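Side-chain contacts in HTH-type transcriptional regulator TreR (Bacillus subtilis, PDB 2OGG), which represses the trePA operon and binds trehalose-6-phosphate, and is represented here by its effector-binding domain: residues 38-43 with 73-78; 116-121 with 140-145; 77-82 with 128-133; 28-33 with 121-126. One frame throughout, in Å; residues are numbered along the deposited sequence.

Contact 1: 38-43 with 73-78; sequences WEVIRS and NSIYEY. With SO4 (sulfate ion), chain C.
The CD1 methyl of Ile-75 lies over one face of the Arg-42 guanidinium, off-centre toward its rim and 3.5 Å from NH2. The two side chains run antiparallel alongside one another, whereas Val-40 meets the same methyl tip to tip, CG2 to CD1 4.0 Å. The polar half of the contact runs through a bound sulfate at the guanidinium edge, its sulfur in the plane of the group. Sulfate O4 takes three hydrogen bonds: from Arg-42 NH1 (2.8 Å) and NH2 (2.9 Å), both clearly bent, and a straighter one from Ile-75 N (2.7 Å, 165°). O2 is hydrogen-bonded by Ser-74 OG and, at 3.2 Å, by Tyr-76 N. A helix start thus cradles the anion with backbone N-H groups. Ser-74 is the N-cap: its OG also accepts from Glu-77 N (2.8 Å, 173°), which holds the hydroxyl beside the anion. In a domain that binds trehalose-6-phosphate, the sulfate, probably from the crystallisation liquor, may mark the place of the sugar phosphate. Farther out, a bend at chi3 (-71°) turns the arginine tip toward the helix; Asp-56 forms a salt bridge with NH2, and Arg-44 adds another hydrogen bond to the sulfate. Strand 37-46, running between strands 11-19 and 49-59, thereby faces the N-terminal end of helix 75-83, with Cys-71 of helix 68-71 packed against Val-40.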
# COMPACT_ATOMS: atom_id res chain seq x y z
N TRP A 38 16.35 -17.54 -15.95
CA TRP A 38 17.62 -16.90 -15.66
C TRP A 38 17.80 -17.06 -14.16
O TRP A 38 16.81 -17.01 -13.44
CB TRP A 38 17.50 -15.41 -15.96
CG TRP A 38 17.47 -15.07 -17.39
CD1 TRP A 38 16.45 -14.47 -18.07
CD2 TRP A 38 18.58 -15.12 -18.30
NE1 TRP A 38 16.85 -14.14 -19.36
CE2 TRP A 38 18.17 -14.47 -19.49
CE3 TRP A 38 19.92 -15.48 -18.16
CZ2 TRP A 38 19.03 -14.27 -20.56
CZ3 TRP A 38 20.79 -15.26 -19.23
CH2 TRP A 38 20.34 -14.69 -20.41
N GLU A 39 18.99 -17.46 -13.73
CA GLU A 39 19.32 -17.45 -12.30
C GLU A 39 20.48 -16.50 -12.04
O GLU A 39 21.50 -16.57 -12.72
CB GLU A 39 19.70 -18.84 -11.83
CG GLU A 39 20.64 -18.83 -10.62
CD GLU A 39 20.86 -20.22 -10.00
OE1 GLU A 39 21.46 -21.09 -10.68
OE2 GLU A 39 20.40 -20.47 -8.86
N VAL A 40 20.32 -15.57 -11.11
CA VAL A 40 21.45 -14.70 -10.74
C VAL A 40 21.64 -14.74 -9.23
O VAL A 40 20.68 -14.60 -8.45
CB VAL A 40 21.18 -13.24 -11.12
CG1 VAL A 40 22.44 -12.38 -10.88
CG2 VAL A 40 20.69 -13.15 -12.57
N ILE A 41 22.85 -15.12 -8.81
CA ILE A 41 23.14 -15.13 -7.39
C ILE A 41 24.27 -14.15 -7.08
O ILE A 41 25.38 -14.26 -7.61
CB ILE A 41 23.44 -16.54 -6.90
CG1 ILE A 41 22.18 -17.40 -6.95
CG2 ILE A 41 24.02 -16.54 -5.50
CD1 ILE A 41 22.47 -18.86 -6.68
N ARG A 42 23.97 -13.19 -6.22
CA ARG A 42 24.92 -12.10 -5.91
C ARG A 42 25.09 -11.94 -4.43
O ARG A 42 24.13 -12.09 -3.68
CB ARG A 42 24.37 -10.79 -6.45
CG ARG A 42 24.33 -10.74 -7.93
CD ARG A 42 23.63 -9.50 -8.45
NE ARG A 42 22.18 -9.52 -8.23
CZ ARG A 42 21.43 -8.42 -8.32
NH1 ARG A 42 22.02 -7.22 -8.48
NH2 ARG A 42 20.14 -8.47 -8.03
N SER A 43 26.21 -11.36 -4.05
CA SER A 43 26.40 -10.96 -2.67
C SER A 43 26.69 -9.48 -2.66
O SER A 43 27.16 -8.95 -3.66
CB SER A 43 27.57 -11.73 -2.03
OG SER A 43 28.82 -11.18 -2.36
N ASN A 73 24.85 -4.08 -11.70
CA ASN A 73 24.18 -2.81 -11.54
C ASN A 73 22.79 -3.04 -10.90
O ASN A 73 22.71 -3.61 -9.82
CB ASN A 73 24.19 -2.04 -12.86
CG ASN A 73 25.61 -1.54 -13.22
OD1 ASN A 73 26.11 -0.58 -12.62
ND2 ASN A 73 26.28 -2.23 -14.14
N SER A 74 21.70 -2.82 -11.62
CA SER A 74 20.41 -3.11 -11.00
C SER A 74 19.57 -3.99 -11.88
O SER A 74 19.33 -3.66 -13.04
CB SER A 74 19.64 -1.85 -10.67
OG SER A 74 18.28 -2.15 -10.42
N ILE A 75 19.16 -5.13 -11.35
CA ILE A 75 18.23 -5.98 -12.07
C ILE A 75 16.83 -5.39 -12.02
O ILE A 75 16.05 -5.50 -12.96
CB ILE A 75 18.20 -7.34 -11.47
CG1 ILE A 75 19.58 -7.96 -11.58
CG2 ILE A 75 17.10 -8.18 -12.15
CD1 ILE A 75 19.62 -9.49 -11.30
N TYR A 76 16.51 -4.72 -10.92
CA TYR A 76 15.21 -4.11 -10.79
C TYR A 76 15.02 -3.04 -11.88
O TYR A 76 14.08 -3.11 -12.68
CB TYR A 76 15.03 -3.50 -9.40
CG TYR A 76 13.86 -2.57 -9.30
CD1 TYR A 76 12.60 -3.05 -8.96
CD2 TYR A 76 14.02 -1.19 -9.41
CE1 TYR A 76 11.53 -2.21 -8.82
CE2 TYR A 76 12.96 -0.32 -9.22
CZ TYR A 76 11.69 -0.86 -9.00
OH TYR A 76 10.62 -0.04 -8.80
N GLU A 77 15.96 -2.11 -11.97
CA GLU A 77 15.87 -1.05 -12.97
C GLU A 77 15.81 -1.61 -14.38
O GLU A 77 14.96 -1.23 -15.18
CB GLU A 77 17.01 -0.03 -12.80
CG GLU A 77 16.83 0.85 -11.58
CD GLU A 77 17.99 1.77 -11.35
OE1 GLU A 77 19.05 1.51 -11.96
OE2 GLU A 77 17.84 2.79 -10.62
N TYR A 78 16.56 -2.68 -14.62
CA TYR A 78 16.56 -3.26 -15.94
C TYR A 78 15.22 -3.84 -16.30
O TYR A 78 14.81 -3.80 -17.47
CB TYR A 78 17.61 -4.34 -16.07
CG TYR A 78 17.58 -4.97 -17.42
CD1 TYR A 78 18.05 -4.30 -18.54
CD2 TYR A 78 17.17 -6.29 -17.57
CE1 TYR A 78 18.10 -4.93 -19.80
CE2 TYR A 78 17.15 -6.91 -18.81
CZ TYR A 78 17.59 -6.22 -19.92
OH TYR A 78 17.58 -6.86 -21.13
S SO4 C . 18.70 -5.01 -7.87
O1 SO4 C . 17.57 -5.92 -7.72
O2 SO4 C . 18.29 -3.76 -8.48
O3 SO4 C . 19.27 -4.63 -6.59
O4 SO4 C . 19.66 -5.71 -8.71

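Contact 2: 116-121 with 140-145; sequences VVVRNY and DKFRFV
Val-116 and Val-118 receive the ring of Phe-142 in a buried, wholly apolar contact of the UTRA domain, between strand 114-124 of its antiparallel sheet and the chain near the start of the short C-terminal strand. The main interaction is a CH-pi contact. CG1 of Val-116 stands over the ring centre, 3.3 Å from the centroid and 7° off the normal, so one methyl covers one face almost squarely. The two side chains lie roughly perpendicular, and the other branch of the valine, CG2, sits beside the root of the phenylalanine, 4.1 Å from CB. Val-118, two residues farther along the strand, has its side chain on the same side of it and meets the ring at CE1. The ring reaches both valines because CG of Phe-142 extends trans to the backbone N (chi1 178°), carrying the aromatic group across to the strand. His-137, on the adjoining strand 129-138, meets the same ring edge-to-face. Beyond Phe-142 the chain passes into the assembly: Arg-143, Phe-144 and Val-145 form an antiparallel ladder with a strand of the fourth subunit, and Ile-94 of that subunit packs on Phe-142. The contact therefore lies where the outgoing chain leaves its own sheet to join a neighbour's. On the CE1 flank of the ring, Val-118 CG2 comes 3.5 Å from Phe-142 CE1, by an oblique approach.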
# COMPACT_ATOMS: atom_id res chain seq x y z
N VAL A 116 17.84 -13.06 8.12
CA VAL A 116 16.53 -12.56 7.78
C VAL A 116 16.35 -12.78 6.27
O VAL A 116 17.30 -12.55 5.51
CB VAL A 116 16.36 -11.08 8.18
CG1 VAL A 116 14.98 -10.52 7.71
CG2 VAL A 116 16.47 -10.94 9.66
N VAL A 117 15.31 -13.53 5.90
CA VAL A 117 15.08 -13.88 4.50
C VAL A 117 13.84 -13.22 3.92
O VAL A 117 12.72 -13.49 4.36
CB VAL A 117 14.96 -15.39 4.26
CG1 VAL A 117 14.74 -15.66 2.77
CG2 VAL A 117 16.20 -16.13 4.75
N VAL A 118 14.06 -12.30 3.00
CA VAL A 118 12.96 -11.64 2.29
C VAL A 118 12.70 -12.31 0.94
O VAL A 118 13.60 -12.43 0.09
CB VAL A 118 13.26 -10.15 2.06
CG1 VAL A 118 12.06 -9.50 1.40
CG2 VAL A 118 13.60 -9.47 3.40
N ARG A 119 11.49 -12.83 0.80
CA ARG A 119 11.06 -13.44 -0.45
C ARG A 119 10.00 -12.60 -1.11
O ARG A 119 8.97 -12.32 -0.52
CB ARG A 119 10.52 -14.83 -0.22
CG ARG A 119 11.61 -15.84 0.00
CD ARG A 119 10.99 -17.20 0.22
NE ARG A 119 11.99 -18.23 0.45
CZ ARG A 119 12.39 -18.63 1.66
NH1 ARG A 119 12.02 -17.98 2.76
NH2 ARG A 119 13.31 -19.55 1.73
N ASN A 120 10.13 -12.46 -2.42
CA ASN A 120 9.30 -11.55 -3.16
C ASN A 120 8.88 -12.19 -4.48
O ASN A 120 9.70 -12.77 -5.18
CB ASN A 120 10.11 -10.29 -3.39
CG ASN A 120 9.30 -9.18 -3.92
OD1 ASN A 120 8.13 -9.05 -3.62
ND2 ASN A 120 9.97 -8.26 -4.59
N TYR A 121 7.58 -12.24 -4.73
CA TYR A 121 7.02 -12.85 -5.92
C TYR A 121 6.34 -11.78 -6.77
O TYR A 121 5.39 -11.14 -6.32
CB TYR A 121 6.00 -13.88 -5.50
CG TYR A 121 6.58 -14.92 -4.58
CD1 TYR A 121 6.95 -16.18 -5.06
CD2 TYR A 121 6.72 -14.67 -3.21
CE1 TYR A 121 7.52 -17.13 -4.23
CE2 TYR A 121 7.20 -15.65 -2.35
CZ TYR A 121 7.67 -16.86 -2.88
OH TYR A 121 8.15 -17.84 -2.04
N ASP A 140 22.13 -8.27 11.78
CA ASP A 140 22.42 -6.86 12.04
C ASP A 140 22.27 -5.95 10.82
O ASP A 140 22.46 -4.75 10.92
CB ASP A 140 23.82 -6.70 12.64
CG ASP A 140 24.93 -7.08 11.67
OD1 ASP A 140 24.79 -8.11 10.97
OD2 ASP A 140 25.92 -6.34 11.58
N LYS A 141 22.07 -6.53 9.64
CA LYS A 141 22.08 -5.74 8.39
C LYS A 141 20.72 -5.77 7.72
O LYS A 141 20.61 -5.89 6.50
CB LYS A 141 23.14 -6.28 7.42
CG LYS A 141 24.58 -6.05 7.89
CD LYS A 141 24.86 -4.57 8.06
CE LYS A 141 26.20 -4.35 8.74
NZ LYS A 141 26.67 -2.97 8.53
N PHE A 142 19.68 -5.89 8.53
CA PHE A 142 18.36 -5.95 8.00
C PHE A 142 17.54 -4.82 8.59
O PHE A 142 17.64 -4.56 9.79
CB PHE A 142 17.71 -7.29 8.36
CG PHE A 142 16.31 -7.40 7.87
CD1 PHE A 142 16.06 -7.47 6.52
CD2 PHE A 142 15.25 -7.11 8.72
CE1 PHE A 142 14.75 -7.42 6.03
CE2 PHE A 142 13.96 -7.00 8.24
CZ PHE A 142 13.70 -7.17 6.90
N ARG A 143 16.93 -4.03 7.72
CA ARG A 143 15.99 -3.01 8.16
C ARG A 143 14.94 -2.84 7.10
O ARG A 143 15.27 -2.74 5.94
CB ARG A 143 16.68 -1.69 8.43
CG ARG A 143 15.75 -0.53 8.81
CD ARG A 143 16.55 0.70 9.23
NE ARG A 143 15.70 1.86 9.51
CZ ARG A 143 15.37 2.79 8.61
NH1 ARG A 143 15.81 2.72 7.36
NH2 ARG A 143 14.56 3.79 8.96
N PHE A 144 13.68 -3.04 7.46
CA PHE A 144 12.60 -2.92 6.50
C PHE A 144 11.60 -1.88 6.97
O PHE A 144 11.19 -1.91 8.14
CB PHE A 144 11.91 -4.25 6.36
CG PHE A 144 10.67 -4.21 5.55
CD1 PHE A 144 10.68 -4.63 4.22
CD2 PHE A 144 9.46 -3.83 6.12
CE1 PHE A 144 9.51 -4.63 3.48
CE2 PHE A 144 8.29 -3.90 5.41
CZ PHE A 144 8.31 -4.26 4.07
N VAL A 145 11.37 -0.87 6.13
CA VAL A 145 10.43 0.18 6.41
C VAL A 145 9.25 0.12 5.46
O VAL A 145 9.37 -0.36 4.35
CB VAL A 145 11.08 1.53 6.26
CG1 VAL A 145 10.14 2.64 6.76
CG2 VAL A 145 12.35 1.55 7.05

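Contact 3: 77-82 with 128-133; sequences EYIEGE and SLFQYT
Ile-79 has CG2 trans to its backbone N and CG1 trans to the carbonyl carbon (chi1 -69°), so its two branches spread toward different partners: CG2 goes to Phe-130 and CD1 to Gln-131. Gln-131 is fully extended (chi1 171°, chi2 177°) and brings its amide straight out from the strand to the isoleucine. Both strand residues come at Ile-79 from the opposite direction. CG2 lies at the edge of the Phe-130 ring, near its plane and 4.1 Å from both CE2 and CZ, while CD1 is 3.7 Å from Gln-131 OE1. The amide touches the methyl without bonding to it; its NE2 donates instead to Asp-56 OD1, which also accepts from Thr-133 OG1. Consecutive residues can meet one helix side chain because of a classic beta bulge: Phe-130 and Gln-131 together stand opposite the single residue Val-122. Glu-77 bonds to Leu-85 N of the second subunit and Glu-80 forms a salt bridge with Arg-150 of the fourth. The bulge is where strand 129-138 begins, and residues 77-82 of helix 75-83 pack over it through Ile-79. Strand 49-59 flanks the site with Phe-58, and strand 114-124 contributes Val-122 and Leu-124.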
# COMPACT_ATOMS: atom_id res chain seq x y z
N GLU A 77 15.96 -2.11 -11.97
CA GLU A 77 15.87 -1.05 -12.97
C GLU A 77 15.81 -1.61 -14.38
O GLU A 77 14.96 -1.23 -15.18
CB GLU A 77 17.01 -0.03 -12.80
CG GLU A 77 16.83 0.85 -11.58
CD GLU A 77 17.99 1.77 -11.35
OE1 GLU A 77 19.05 1.51 -11.96
OE2 GLU A 77 17.84 2.79 -10.62
N TYR A 78 16.56 -2.68 -14.62
CA TYR A 78 16.56 -3.26 -15.94
C TYR A 78 15.22 -3.84 -16.30
O TYR A 78 14.81 -3.80 -17.47
CB TYR A 78 17.61 -4.34 -16.07
CG TYR A 78 17.58 -4.97 -17.42
CD1 TYR A 78 18.05 -4.30 -18.54
CD2 TYR A 78 17.17 -6.29 -17.57
CE1 TYR A 78 18.10 -4.93 -19.80
CE2 TYR A 78 17.15 -6.91 -18.81
CZ TYR A 78 17.59 -6.22 -19.92
OH TYR A 78 17.58 -6.86 -21.13
N ILE A 79 14.70 -4.62 -15.38
CA ILE A 79 13.39 -5.24 -15.54
C ILE A 79 12.25 -4.26 -15.66
O ILE A 79 11.48 -4.34 -16.60
CB ILE A 79 13.14 -6.24 -14.41
CG1 ILE A 79 14.09 -7.42 -14.62
CG2 ILE A 79 11.71 -6.70 -14.43
CD1 ILE A 79 13.79 -8.61 -13.80
N GLU A 80 12.21 -3.26 -14.80
CA GLU A 80 11.23 -2.19 -14.94
C GLU A 80 11.36 -1.49 -16.29
O GLU A 80 10.37 -1.12 -16.92
CB GLU A 80 11.39 -1.18 -13.82
CG GLU A 80 10.99 -1.70 -12.46
CD GLU A 80 9.50 -1.96 -12.37
OE1 GLU A 80 8.71 -1.01 -12.61
OE2 GLU A 80 9.11 -3.12 -12.08
N GLY A 81 12.59 -1.39 -16.78
CA GLY A 81 12.82 -0.68 -18.03
C GLY A 81 12.21 -1.41 -19.21
O GLY A 81 11.70 -0.77 -20.14
N GLU A 82 12.23 -2.75 -19.15
CA GLU A 82 11.81 -3.61 -20.26
C GLU A 82 10.33 -3.87 -20.19
O GLU A 82 9.69 -3.96 -21.22
CB GLU A 82 12.53 -4.96 -20.26
CG GLU A 82 14.03 -4.88 -20.50
CD GLU A 82 14.38 -4.15 -21.79
OE1 GLU A 82 13.97 -4.64 -22.86
OE2 GLU A 82 15.07 -3.10 -21.74
N SER A 128 0.25 -13.94 -14.34
CA SER A 128 1.28 -14.96 -14.17
C SER A 128 2.43 -14.53 -13.24
O SER A 128 2.73 -13.36 -13.11
CB SER A 128 1.83 -15.35 -15.53
OG SER A 128 2.00 -14.19 -16.31
N LEU A 129 2.91 -15.49 -12.46
CA LEU A 129 4.06 -15.31 -11.60
C LEU A 129 5.22 -15.26 -12.56
O LEU A 129 5.43 -16.18 -13.32
CB LEU A 129 4.23 -16.53 -10.69
CG LEU A 129 5.45 -16.56 -9.77
CD1 LEU A 129 5.75 -15.21 -9.19
CD2 LEU A 129 5.24 -17.60 -8.66
N PHE A 130 5.96 -14.16 -12.56
CA PHE A 130 7.00 -13.96 -13.55
C PHE A 130 8.40 -13.94 -12.95
O PHE A 130 9.36 -14.25 -13.65
CB PHE A 130 6.71 -12.66 -14.28
CG PHE A 130 7.93 -11.89 -14.63
CD1 PHE A 130 8.71 -12.25 -15.73
CD2 PHE A 130 8.28 -10.79 -13.90
CE1 PHE A 130 9.88 -11.57 -16.04
CE2 PHE A 130 9.43 -10.05 -14.23
CZ PHE A 130 10.23 -10.46 -15.30
N GLN A 131 8.53 -13.52 -11.70
CA GLN A 131 9.85 -13.42 -11.03
C GLN A 131 9.85 -13.86 -9.57
O GLN A 131 8.88 -13.66 -8.84
CB GLN A 131 10.33 -11.99 -11.10
CG GLN A 131 11.57 -11.73 -10.25
CD GLN A 131 12.04 -10.32 -10.42
OE1 GLN A 131 11.38 -9.53 -11.10
NE2 GLN A 131 13.28 -10.05 -9.99
N TYR A 132 10.97 -14.41 -9.11
CA TYR A 132 11.09 -14.76 -7.71
C TYR A 132 12.44 -14.33 -7.17
O TYR A 132 13.47 -14.64 -7.75
CB TYR A 132 10.84 -16.25 -7.50
CG TYR A 132 11.41 -16.78 -6.19
CD1 TYR A 132 10.70 -16.68 -5.00
CD2 TYR A 132 12.61 -17.45 -6.16
CE1 TYR A 132 11.26 -17.10 -3.79
CE2 TYR A 132 13.16 -17.93 -4.96
CZ TYR A 132 12.50 -17.74 -3.78
OH TYR A 132 13.04 -18.26 -2.60
N THR A 133 12.43 -13.60 -6.05
CA THR A 133 13.64 -13.10 -5.43
C THR A 133 13.73 -13.57 -3.99
O THR A 133 12.71 -13.74 -3.32
CB THR A 133 13.67 -11.58 -5.49
OG1 THR A 133 13.46 -11.19 -6.85
CG2 THR A 133 15.01 -11.03 -5.03

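Contact 4: 28-33 with 121-126; sequences QLRANL and YVFLED
Tyr-121 presents the edge of its ring to Gln-28, with the backbone O of Gln-28 in the ring plane, 3.5 Å from CE1. In the UTRA fold this is a surface contact between the C-terminal end of helix 23-29 and strand 114-124 of the antiparallel sheet. Phe-123, next but one along the strand, likewise offers an edge: Arg-30 NH1 lies in its plane, 3.7 Å from CE1. NH1 is thus beside the ring, not over a face, with the guanidinium and phenyl planes 58° apart. A face of Phe-123 is instead stacked with Tyr-89 of strand 87-98, and Tyr-121 also meets the ring of Tyr-132. Gln-28 reaches the tyrosine hydroxyl by bending at chi2 (-62°), which turns its amide toward the tyrosine. Arg-30 is the first residue to leave the helix, with positive phi; its side chain is then stretched out as far as NE, across to Phe-123. Glycerol molecules, probably from the crystallisation liquor, lie nearby, one of them hydrogen-bonded to Leu-29 O, and the arginine is otherwise largely exposed. The one hydrogen bond between the segments joins side chains at the ring tip: Tyr-121 OH donates to Gln-28 OE1 at 2.9 Å, from a position 42° above the carbonyl plane and so away from the lone-pair directions.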
# COMPACT_ATOMS: atom_id res chain seq x y z
N GLN A 28 8.84 -22.48 -6.55
CA GLN A 28 8.89 -21.05 -6.20
C GLN A 28 8.39 -20.14 -7.32
O GLN A 28 7.71 -19.15 -7.06
CB GLN A 28 10.30 -20.62 -5.79
CG GLN A 28 10.77 -21.14 -4.44
CD GLN A 28 9.92 -20.67 -3.26
OE1 GLN A 28 8.75 -20.35 -3.41
NE2 GLN A 28 10.48 -20.75 -2.07
N LEU A 29 8.68 -20.50 -8.56
CA LEU A 29 8.39 -19.64 -9.70
C LEU A 29 7.25 -20.17 -10.56
O LEU A 29 6.95 -19.59 -11.59
CB LEU A 29 9.65 -19.52 -10.55
CG LEU A 29 9.89 -18.32 -11.43
CD1 LEU A 29 9.65 -17.04 -10.68
CD2 LEU A 29 11.30 -18.39 -11.93
N ARG A 30 6.58 -21.21 -10.09
CA ARG A 30 5.58 -21.93 -10.88
C ARG A 30 6.01 -22.13 -12.33
O ARG A 30 5.26 -21.82 -13.25
CB ARG A 30 4.23 -21.22 -10.81
CG ARG A 30 3.43 -21.50 -9.55
CD ARG A 30 2.40 -20.37 -9.36
NE ARG A 30 1.70 -20.48 -8.08
CZ ARG A 30 1.06 -19.46 -7.49
NH1 ARG A 30 1.03 -18.26 -8.06
NH2 ARG A 30 0.46 -19.65 -6.33
N ALA A 31 7.23 -22.62 -12.51
CA ALA A 31 7.78 -22.90 -13.84
C ALA A 31 7.78 -24.40 -14.16
O ALA A 31 8.04 -25.21 -13.26
CB ALA A 31 9.21 -22.37 -13.91
N ASN A 32 7.68 -24.74 -15.45
CA ASN A 32 7.82 -26.12 -15.93
C ASN A 32 9.27 -26.51 -16.28
O ASN A 32 10.16 -25.66 -16.45
CB ASN A 32 7.00 -26.35 -17.21
CG ASN A 32 5.56 -25.89 -17.09
OD1 ASN A 32 4.90 -26.13 -16.07
ND2 ASN A 32 5.02 -25.37 -18.19
N LEU A 33 9.41 -27.80 -16.58
CA LEU A 33 10.59 -28.36 -17.19
C LEU A 33 11.15 -27.60 -18.39
O LEU A 33 12.35 -27.33 -18.49
CB LEU A 33 11.64 -28.75 -16.17
CG LEU A 33 12.48 -29.99 -16.45
CD1 LEU A 33 13.76 -29.89 -15.61
CD2 LEU A 33 11.68 -31.24 -16.10
N TYR A 121 7.58 -12.24 -4.73
CA TYR A 121 7.02 -12.85 -5.92
C TYR A 121 6.34 -11.78 -6.77
O TYR A 121 5.39 -11.14 -6.32
CB TYR A 121 6.00 -13.88 -5.50
CG TYR A 121 6.58 -14.92 -4.58
CD1 TYR A 121 6.95 -16.18 -5.06
CD2 TYR A 121 6.72 -14.67 -3.21
CE1 TYR A 121 7.52 -17.13 -4.23
CE2 TYR A 121 7.20 -15.65 -2.35
CZ TYR A 121 7.67 -16.86 -2.88
OH TYR A 121 8.15 -17.84 -2.04
N VAL A 122 6.82 -11.57 -7.99
CA VAL A 122 6.32 -10.49 -8.83
C VAL A 122 5.44 -11.06 -9.95
O VAL A 122 5.74 -12.13 -10.46
CB VAL A 122 7.50 -9.72 -9.42
CG1 VAL A 122 7.07 -8.39 -10.02
CG2 VAL A 122 8.53 -9.51 -8.36
N PHE A 123 4.24 -10.51 -10.09
CA PHE A 123 3.24 -11.02 -11.04
C PHE A 123 2.97 -9.98 -12.16
O PHE A 123 3.18 -8.77 -11.97
CB PHE A 123 1.92 -11.25 -10.30
CG PHE A 123 1.96 -12.36 -9.30
CD1 PHE A 123 1.40 -13.60 -9.60
CD2 PHE A 123 2.44 -12.13 -8.00
CE1 PHE A 123 1.39 -14.64 -8.65
CE2 PHE A 123 2.45 -13.14 -7.05
CZ PHE A 123 1.89 -14.39 -7.36
N LEU A 124 2.48 -10.45 -13.30
CA LEU A 124 2.21 -9.54 -14.42
C LEU A 124 0.74 -9.15 -14.49
O LEU A 124 -0.12 -9.77 -13.86
CB LEU A 124 2.66 -10.16 -15.74
CG LEU A 124 4.03 -10.81 -15.79
CD1 LEU A 124 4.18 -11.59 -17.09
CD2 LEU A 124 5.11 -9.76 -15.69
N GLU A 125 0.44 -8.18 -15.34
CA GLU A 125 -0.93 -7.75 -15.54
C GLU A 125 -1.80 -8.92 -15.98
O GLU A 125 -2.95 -9.03 -15.56
CB GLU A 125 -0.98 -6.62 -16.55
CG GLU A 125 -1.90 -5.48 -16.14
CD GLU A 125 -1.24 -4.12 -16.30
OE1 GLU A 125 -1.11 -3.66 -17.45
OE2 GLU A 125 -0.82 -3.53 -15.27
N ASP A 126 -1.22 -9.88 -16.69
CA ASP A 126 -2.00 -11.02 -17.20
C ASP A 126 -2.22 -12.11 -16.14
O ASP A 126 -2.87 -13.13 -16.42
CB ASP A 126 -1.35 -11.60 -18.47
CG ASP A 126 -0.42 -12.76 -18.17
OD1 ASP A 126 -0.91 -13.77 -17.64
OD2 ASP A 126 0.73 -12.75 -18.63

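From the N terminus, residues 28-33 open the long loop that contact 4 closes at 121-126. Contact 1 is nested inside it, joining strand 37-46 to the start of helix 75-83. Contact 3 opens on that same helix, sharing Glu-77 and Tyr-78 with contact 1, and closes on strand 129-138, so it crosses contact 4. Contact 2 opens at 116-121, overlapping contact 4 at Tyr-121, and closes last at 140-145; it crosses contacts 3 and 4 but follows contact 1 in series. Contacts 1 and 3 tie helix 75-83 to the sheet, contact 4 ties helix 23-29 to it, and contact 2 packs the C-terminal segment against the sheet. Neighbouring strands 114-124 and 129-138 link contacts 2, 3 and 4 directly.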